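Local coordinates for Glucose/sorbosone dehydrogenases (Escherichia coli K12, PDB 2G8S), which belongs to the glucose/sorbosone dehydrogenase family, has a beta-propeller fold and carries a bound calcium ion, at residues V72-P75 with Q79-R82; W212-G217 with L291-L296; P271-M276 with D300-S305. All blocks are in the same frame, centred on the assembly; numbering follows the deposited sequence. Where two conformers were deposited one is given.

How the interactions relate
Interactions 2 and 3 adjoin, with centres about 5 Å apart. Both use the sheet of strands 273-279, 290-295, 300-307 and 310-317. Strand 290-295 supplies one side of interaction 2 and lies between the two segments of interaction 3; Ile-293 O and Ile-302 N, 2.7 Å apart, probably bond there. Asn-214 ND2 of interaction 2 also donates to Ser-274 O of interaction 3. The calcium ion, bound by Glu-223 and Tyr-233, lies about 11 Å from the side chain of Asn-214 and about 12 Å from that of Val-273. Interaction 1 is separate, with its centre about 25 Å from that of interaction 2 and 27 Å from that of interaction 3.

Interaction 1 of 3, residues V72-P75 with Q79-R82; sequences VLAP and QSRR. With EDO (1,2-ethanediol), chain J.
The carbonyl O of Arg-82 accepts the backbone N-H of Ala-74, with N and O 2.9 Å apart. The bond is nearly straight, at 171°. It joins the two ends of a short connection, where the chain leaves one strand and enters the next.

The methyl group of Ala-74 points toward 79-82. Its CB lies 3.7 Å from Arg-82 CB. The Arg-82 side chain starts with CG anti to the backbone N (chi1 -180°), which carries CG and CD alongside this methyl. Arg-82 CD is still 4.1 Å from Ala-74 CB. The chain then bends at chi3 and leaves. Its guanidinium group finds partners elsewhere: NH1 bonds to Gln-172 OE1, and the group makes a cation-pi contact with Tyr-102.

Ser-80 shapes the turn. Its OG accepts the Arg-82 N-H, with N and OG 3.0 Å apart, which makes an ST turn. The same OG is hydrogen-bonded to Asp-76 OD1, so two bonds grip this oxygen. Arg-81, between Ser-80 and Arg-82, is the first residue after the helix and has positive phi. Its CB points away from 72-75. Arg-81 NH2 donates to O1 of a 1,2-ethanediol molecule at 2.8 Å, and Arg-81 NH1 to O2 of the same diol at 2.9 Å, so the diol lies along the guanidinium edge. Arg-81 NE bonds to Leu-105 O.

Helix 77-80 thus forms part of the link between antiparallel neighbours, strands 68-73 and 82-90. Ala-74 also touches Trp-84 of the second strand, and on the first Val-72 packs against Leu-135 and Phe-137 of strand 135-137 in another sheet.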
loop_
_atom_site.group_PDB
_atom_site.type_symbol
_atom_site.label_atom_id
_atom_site.label_comp_id
_atom_site.label_asym_id
_atom_site.label_seq_id
_atom_site.Cartn_x
_atom_site.Cartn_y
_atom_site.Cartn_z
ATOM N N VAL A 72 -8.842 -5.421 1.595
ATOM C CA VAL A 72 -8.380 -6.560 0.796
ATOM C C VAL A 72 -9.231 -7.786 1.118
ATOM O O VAL A 72 -9.488 -8.066 2.283
ATOM C CB VAL A 72 -6.867 -6.878 1.059
ATOM C CG1 VAL A 72 -6.398 -8.062 0.211
ATOM C CG2 VAL A 72 -5.992 -5.646 0.803
ATOM N N LEU A 73 -9.654 -8.523 0.096
ATOM C CA LEU A 73 -10.408 -9.754 0.329
ATOM C C LEU A 73 -9.459 -10.861 0.758
ATOM O O LEU A 73 -8.339 -10.949 0.250
ATOM C CB LEU A 73 -11.159 -10.187 -0.933
ATOM C CG LEU A 73 -12.014 -9.183 -1.696
ATOM C CD1 LEU A 73 -12.861 -9.957 -2.685
ATOM C CD2 LEU A 73 -12.897 -8.354 -0.793
ATOM N N ALA A 74 -9.890 -11.707 1.696
ATOM C CA ALA A 74 -9.102 -12.892 2.052
ATOM C C ALA A 74 -8.988 -13.812 0.829
ATOM O O ALA A 74 -9.865 -13.797 -0.040
ATOM C CB ALA A 74 -9.750 -13.632 3.217
ATOM N N PRO A 75 -7.895 -14.589 0.741
ATOM C CA PRO A 75 -7.778 -15.495 -0.410
ATOM C C PRO A 75 -8.951 -16.475 -0.541
ATOM O O PRO A 75 -9.313 -16.829 -1.663
ATOM C CB PRO A 75 -6.474 -16.247 -0.139
ATOM C CG PRO A 75 -5.681 -15.301 0.730
ATOM C CD PRO A 75 -6.709 -14.645 1.614
ATOM N N GLN A 79 -15.525 -18.683 -0.016
ATOM C CA GLN A 79 -16.173 -19.473 1.037
ATOM C C GLN A 79 -16.393 -18.658 2.315
ATOM O O GLN A 79 -17.473 -18.704 2.909
ATOM C CB GLN A 79 -15.375 -20.746 1.357
ATOM C CG GLN A 79 -15.400 -21.825 0.261
ATOM C CD GLN A 79 -14.431 -21.555 -0.881
ATOM O OE1 GLN A 79 -14.775 -21.714 -2.059
ATOM N NE2 GLN A 79 -13.214 -21.153 -0.544
ATOM N N SER A 80 -15.361 -17.917 2.725
ATOM C CA SER A 80 -15.346 -17.225 4.019
ATOM C C SER A 80 -16.028 -15.859 4.023
ATOM O O SER A 80 -16.489 -15.395 5.072
ATOM C CB SER A 80 -13.907 -17.031 4.484
ATOM O OG SER A 80 -13.265 -16.039 3.701
ATOM N N ARG A 81 -16.050 -15.215 2.856
ATOM C CA ARG A 81 -16.449 -13.808 2.703
ATOM C C ARG A 81 -15.673 -12.854 3.617
ATOM O O ARG A 81 -16.141 -11.754 3.920
ATOM C CB ARG A 81 -17.967 -13.631 2.864
ATOM C CG ARG A 81 -18.747 -14.366 1.774
ATOM C CD ARG A 81 -20.212 -13.976 1.747
ATOM N NE ARG A 81 -20.425 -12.577 1.384
ATOM C CZ ARG A 81 -20.402 -12.095 0.140
ATOM N NH1 ARG A 81 -20.158 -12.892 -0.896
ATOM N NH2 ARG A 81 -20.625 -10.805 -0.065
ATOM N N ARG A 82 -14.474 -13.274 4.017
ATOM C CA ARG A 82 -13.651 -12.479 4.912
ATOM C C ARG A 82 -12.990 -11.322 4.178
ATOM O O ARG A 82 -12.409 -11.502 3.102
ATOM C CB ARG A 82 -12.616 -13.364 5.596
ATOM C CG ARG A 82 -11.712 -12.618 6.558
ATOM C CD ARG A 82 -10.708 -13.562 7.157
ATOM N NE ARG A 82 -11.328 -14.503 8.092
ATOM C CZ ARG A 82 -10.667 -15.448 8.754
ATOM N NH1 ARG A 82 -9.362 -15.605 8.563
ATOM N NH2 ARG A 82 -11.318 -16.246 9.595
HETATM C C1 EDO J . -19.981 -10.431 -3.614
HETATM O O1 EDO J . -21.142 -10.564 -2.789
HETATM C C2 EDO J . -19.878 -11.628 -4.548
HETATM O O2 EDO J . -19.779 -12.838 -3.784
#

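Interaction 2 of 3, residues W212-G217 with L291-L296; sequences WLNEHG and LFIGAL. With EDO (1,2-ethanediol), chain E.
Asn-214 reaches from its strand to Ile-293. Its CB points toward 291-296. CG sits between the backbone N and the carbonyl carbon (chi1 73°), and the amide divides there. OD1 turns to its own sheet and accepts the N-H of Gly-201. ND2 goes forward and donates to Ser-274 O. On its way it passes Ile-293 CG2, 3.6 Å from ND2. The two side chains overlap side by side, each heading for the other's strand. The buried amide is therefore held by both sheets.

Strands 210-216 and 290-295 are each second in their sheets. Residues 212-216 and 291-296 run 20° apart, yet Asn-214 CA and Ile-293 CA are 9.0 Å apart. This is face-to-face packing of consecutive blades of a beta-propeller, made by side chains.

Two more pairs lie along the strands. Leu-291 CD2 approaches the six-membered ring of Trp-212 obliquely, 4.1 Å from CZ3. The indole also meets Phe-278 edge-to-face. Farther on, Leu-296 CD1 lies in the plane of the His-216 ring, at its edge, 3.7 Å from CE1. His-216 NE2 makes a weak hydrogen bond with Val-273 O. Glu-215 points the other way, and its OE1 accepts from O1 of a 1,2-ethanediol molecule at 2.7 Å.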
loop_
_atom_site.group_PDB
_atom_site.type_symbol
_atom_site.label_atom_id
_atom_site.label_comp_id
_atom_site.label_asym_id
_atom_site.label_seq_id
_atom_site.Cartn_x
_atom_site.Cartn_y
_atom_site.Cartn_z
ATOM N N TRP A 212 6.773 -7.160 -4.274
ATOM C CA TRP A 212 7.460 -5.885 -4.503
ATOM C C TRP A 212 6.775 -4.790 -3.702
ATOM O O TRP A 212 5.554 -4.817 -3.513
ATOM C CB TRP A 212 7.416 -5.495 -5.983
ATOM C CG TRP A 212 8.304 -6.314 -6.904
ATOM C CD1 TRP A 212 8.654 -7.630 -6.776
ATOM C CD2 TRP A 212 8.899 -5.861 -8.131
ATOM N NE1 TRP A 212 9.461 -8.019 -7.839
ATOM C CE2 TRP A 212 9.618 -6.953 -8.682
ATOM C CE3 TRP A 212 8.896 -4.634 -8.814
ATOM C CZ2 TRP A 212 10.340 -6.849 -9.887
ATOM C CZ3 TRP A 212 9.609 -4.530 -10.012
ATOM C CH2 TRP A 212 10.320 -5.633 -10.531
ATOM N N LEU A 213 7.550 -3.825 -3.226
ATOM C CA LEU A 213 6.951 -2.688 -2.546
ATOM C C LEU A 213 7.582 -1.396 -2.991
ATOM O O LEU A 213 8.689 -1.394 -3.554
ATOM C CB LEU A 213 7.037 -2.829 -1.029
ATOM C CG LEU A 213 8.330 -2.755 -0.235
ATOM C CD1 LEU A 213 8.907 -1.335 -0.125
ATOM C CD2 LEU A 213 8.046 -3.281 1.173
ATOM N N ASN A 214 6.879 -0.300 -2.732
ATOM C CA ASN A 214 7.474 1.008 -2.944
ATOM C C ASN A 214 7.371 1.864 -1.694
ATOM O O ASN A 214 6.626 1.544 -0.752
ATOM C CB ASN A 214 6.913 1.709 -4.203
ATOM C CG ASN A 214 5.490 2.211 -4.026
ATOM O OD1 ASN A 214 5.106 2.707 -2.962
ATOM N ND2 ASN A 214 4.714 2.133 -5.095
ATOM N N GLU A 215 8.154 2.931 -1.666
ATOM C CA GLU A 215 8.159 3.804 -0.497
ATOM C C GLU A 215 8.513 5.234 -0.838
ATOM O O GLU A 215 9.251 5.493 -1.801
ATOM C CB GLU A 215 9.068 3.272 0.623
ATOM C CG GLU A 215 10.496 3.023 0.249
ATOM C CD GLU A 215 11.283 2.438 1.422
ATOM O OE1 GLU A 215 11.485 3.177 2.406
ATOM O OE2 GLU A 215 11.681 1.249 1.350
ATOM N N HIS A 216 7.980 6.159 -0.041
ATOM C CA HIS A 216 8.334 7.562 -0.167
ATOM C C HIS A 216 9.678 7.842 0.469
ATOM O O HIS A 216 9.933 7.455 1.614
ATOM C CB HIS A 216 7.308 8.446 0.535
ATOM C CG HIS A 216 5.993 8.511 -0.161
ATOM N ND1 HIS A 216 4.911 9.190 0.356
ATOM C CD2 HIS A 216 5.574 7.965 -1.325
ATOM C CE1 HIS A 216 3.885 9.070 -0.469
ATOM N NE2 HIS A 216 4.264 8.331 -1.497
ATOM N N GLY A 217 10.524 8.548 -0.268
ATOM C CA GLY A 217 11.717 9.152 0.304
ATOM C C GLY A 217 11.352 10.511 0.880
ATOM O O GLY A 217 10.204 10.952 0.754
ATOM N N LEU A 291 4.378 -2.434 -15.145
ATOM C CA LEU A 291 4.027 -2.103 -13.780
ATOM C C LEU A 291 3.582 -0.643 -13.787
ATOM O O LEU A 291 4.299 0.226 -14.297
ATOM C CB LEU A 291 5.250 -2.268 -12.880
ATOM C CG LEU A 291 5.204 -1.714 -11.456
ATOM C CD1 LEU A 291 4.102 -2.389 -10.642
ATOM C CD2 LEU A 291 6.577 -1.920 -10.814
ATOM N N PHE A 292 2.406 -0.380 -13.220
ATOM C CA PHE A 292 1.824 0.958 -13.192
ATOM C C PHE A 292 1.850 1.439 -11.763
ATOM O O PHE A 292 1.386 0.729 -10.876
ATOM C CB PHE A 292 0.379 0.926 -13.710
ATOM C CG PHE A 292 0.280 0.577 -15.165
ATOM C CD1 PHE A 292 0.270 1.586 -16.135
ATOM C CD2 PHE A 292 0.219 -0.757 -15.568
ATOM C CE1 PHE A 292 0.200 1.283 -17.481
ATOM C CE2 PHE A 292 0.142 -1.079 -16.931
ATOM C CZ PHE A 292 0.135 -0.062 -17.889
ATOM N N ILE A 293 2.421 2.626 -11.547
ATOM C CA ILE A 293 2.601 3.173 -10.199
ATOM C C ILE A 293 1.996 4.567 -10.094
ATOM O O ILE A 293 2.313 5.458 -10.888
ATOM C CB ILE A 293 4.101 3.242 -9.798
ATOM C CG1 ILE A 293 4.782 1.887 -10.034
ATOM C CG2 ILE A 293 4.238 3.704 -8.346
ATOM C CD1 ILE A 293 6.265 1.849 -9.620
ATOM N N GLY A 294 1.114 4.762 -9.117
ATOM C CA GLY A 294 0.554 6.086 -8.903
ATOM C C GLY A 294 1.610 7.067 -8.424
ATOM O O GLY A 294 2.583 6.674 -7.773
ATOM N N ALA A 295 1.411 8.344 -8.747
ATOM C CA ALA A 295 2.269 9.404 -8.253
ATOM C C ALA A 295 1.398 10.494 -7.642
ATOM O O ALA A 295 0.577 11.127 -8.330
ATOM C CB ALA A 295 3.148 9.948 -9.378
ATOM N N LEU A 296 1.552 10.692 -6.335
ATOM C CA LEU A 296 0.771 11.702 -5.625
ATOM C C LEU A 296 1.230 13.124 -5.951
ATOM O O LEU A 296 0.407 14.007 -6.205
ATOM C CB LEU A 296 0.826 11.466 -4.112
ATOM C CG LEU A 296 0.109 10.206 -3.616
ATOM C CD1 LEU A 296 0.684 9.769 -2.277
ATOM C CD2 LEU A 296 -1.395 10.447 -3.515
HETATM C C1 EDO E . 13.298 5.553 1.513
HETATM O O1 EDO E . 13.725 4.638 2.540
HETATM C C2 EDO E . 14.137 6.826 1.613
HETATM O O2 EDO E . 15.520 6.483 1.593
#

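Interaction 3 of 3, residues P271-M276 with D300-S305; sequences PAVSGM and DVIVMS
Val-273 CA and Ile-302 CA are paired by position across a backbone gap of 8.6 Å, because strand 290-295 runs between their strands and is antiparallel to both. Pro-271 CA and Asp-300 CA are similarly spaced, 8.7 Å apart. The segments meet only through side chains.

Ile-302 bridges the gap. Its CG1 is anti to the carbonyl carbon (chi1 -45°), and chi2 of 170° extends the chain to CD1. This one methyl makes all the close contacts. It reaches the ring of Pro-271, where CG is 3.8 Å from Ile-302 CD1 and CB 3.9 Å. The isoleucine chain comes in roughly perpendicular to the proline side chain, so its end abuts the ring and does not run along it. The same CD1 lies 4.1 Å from Val-273 CG1, and this pair meets at a slant. Ile-302 thus ends against both a ring and a branched side chain.

Trp-267 of strand 265-267, in the preceding sheet, touches both Val-273 and Ile-302. The contact therefore lies where two propeller blades pack together. A polar bond holds the backbone nearby: Val-273 N donates to Asp-222 OD2.

The touching atoms are all carbon, and the three residues are buried. The small interface, 84 Å² in total, therefore rests on van der Waals contact and the exclusion of water, without the directional demands of a polar bond.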
loop_
_atom_site.group_PDB
_atom_site.type_symbol
_atom_site.label_atom_id
_atom_site.label_comp_id
_atom_site.label_asym_id
_atom_site.label_seq_id
_atom_site.Cartn_x
_atom_site.Cartn_y
_atom_site.Cartn_z
ATOM N N PRO A 271 8.345 11.147 -7.186
ATOM C CA PRO A 271 6.957 11.255 -7.642
ATOM C C PRO A 271 5.947 11.225 -6.488
ATOM O O PRO A 271 4.784 11.594 -6.691
ATOM C CB PRO A 271 6.769 9.986 -8.490
ATOM C CG PRO A 271 8.150 9.453 -8.753
ATOM C CD PRO A 271 8.942 9.850 -7.554
ATOM N N ALA A 272 6.410 10.799 -5.305
ATOM C CA ALA A 272 5.567 10.388 -4.167
ATOM C C ALA A 272 4.706 9.208 -4.613
ATOM O O ALA A 272 3.469 9.282 -4.729
ATOM C CB ALA A 272 4.729 11.554 -3.606
ATOM N N VAL A 273 5.415 8.111 -4.869
ATOM C CA VAL A 273 4.833 6.895 -5.423
ATOM C C VAL A 273 3.740 6.340 -4.513
ATOM O O VAL A 273 3.827 6.439 -3.281
ATOM C CB VAL A 273 5.918 5.811 -5.674
ATOM C CG1 VAL A 273 6.857 6.252 -6.799
ATOM C CG2 VAL A 273 6.711 5.493 -4.398
ATOM N N SER A 274 2.711 5.762 -5.125
ATOM C CA SER A 274 1.565 5.269 -4.364
ATOM C C SER A 274 1.173 3.843 -4.810
ATOM O O SER A 274 2.040 3.006 -5.030
ATOM C CB SER A 274 0.412 6.271 -4.447
ATOM O OG SER A 274 0.012 6.447 -5.792
ATOM N N GLY A 275 -0.112 3.550 -4.913
ATOM C CA GLY A 275 -0.542 2.210 -5.300
ATOM C C GLY A 275 0.064 1.751 -6.613
ATOM O O GLY A 275 0.228 2.565 -7.532
HETATM N N MSE A 276 0.389 0.455 -6.685
HETATM C CA MSE A 276 1.066 -0.182 -7.830
HETATM C C MSE A 276 0.302 -1.398 -8.315
HETATM O O MSE A 276 -0.284 -2.122 -7.504
HETATM C CB MSE A 276 2.406 -0.765 -7.410
HETATM C CG MSE A 276 3.394 0.141 -6.838
HETATM SE SE MSE A 276 4.973 -0.807 -7.060
HETATM C CE MSE A 276 4.861 -2.129 -5.658
ATOM N N ASP A 300 0.098 11.833 -11.594
ATOM C CA ASP A 300 -0.043 10.967 -12.761
ATOM C C ASP A 300 0.298 9.523 -12.405
ATOM O O ASP A 300 0.481 9.208 -11.229
ATOM C CB ASP A 300 0.743 11.495 -13.981
ATOM C CG ASP A 300 2.256 11.602 -13.760
ATOM O OD1 ASP A 300 2.818 10.969 -12.840
ATOM O OD2 ASP A 300 2.891 12.331 -14.566
ATOM N N VAL A 301 0.328 8.661 -13.417
ATOM C CA VAL A 301 0.708 7.260 -13.272
ATOM C C VAL A 301 1.996 6.991 -14.043
ATOM O O VAL A 301 2.149 7.393 -15.200
ATOM C CB VAL A 301 -0.435 6.318 -13.733
ATOM C CG1 VAL A 301 0.056 4.858 -13.864
ATOM C CG2 VAL A 301 -1.617 6.421 -12.761
ATOM N N ILE A 302 2.933 6.327 -13.373
ATOM C CA ILE A 302 4.187 5.935 -13.983
ATOM C C ILE A 302 4.014 4.579 -14.648
ATOM O O ILE A 302 3.542 3.627 -14.017
ATOM C CB ILE A 302 5.313 5.857 -12.938
ATOM C CG1 ILE A 302 5.294 7.083 -12.007
ATOM C CG2 ILE A 302 6.665 5.736 -13.634
ATOM C CD1 ILE A 302 6.236 6.924 -10.819
ATOM N N VAL A 303 4.405 4.490 -15.919
ATOM C CA VAL A 303 4.337 3.240 -16.662
ATOM C C VAL A 303 5.750 2.687 -16.748
ATOM O O VAL A 303 6.650 3.366 -17.252
ATOM C CB VAL A 303 3.794 3.442 -18.085
ATOM C CG1 VAL A 303 3.612 2.092 -18.767
ATOM C CG2 VAL A 303 2.481 4.195 -18.035
HETATM N N MSE A 304 5.942 1.468 -16.245
HETATM C CA MSE A 304 7.278 0.887 -16.214
HETATM C C MSE A 304 7.317 -0.470 -16.878
HETATM O O MSE A 304 6.332 -1.208 -16.859
HETATM C CB MSE A 304 7.775 0.779 -14.775
HETATM C CG MSE A 304 7.605 2.066 -13.992
HETATM SE SE MSE A 304 8.449 2.031 -12.310
HETATM C CE MSE A 304 10.289 2.391 -12.939
ATOM N N SER A 305 8.465 -0.777 -17.486
ATOM C CA SER A 305 8.702 -2.082 -18.101
ATOM C C SER A 305 9.336 -2.985 -17.050
ATOM O O SER A 305 10.346 -2.613 -16.438
ATOM C CB SER A 305 9.663 -1.943 -19.287
ATOM O OG SER A 305 9.022 -1.346 -20.396
#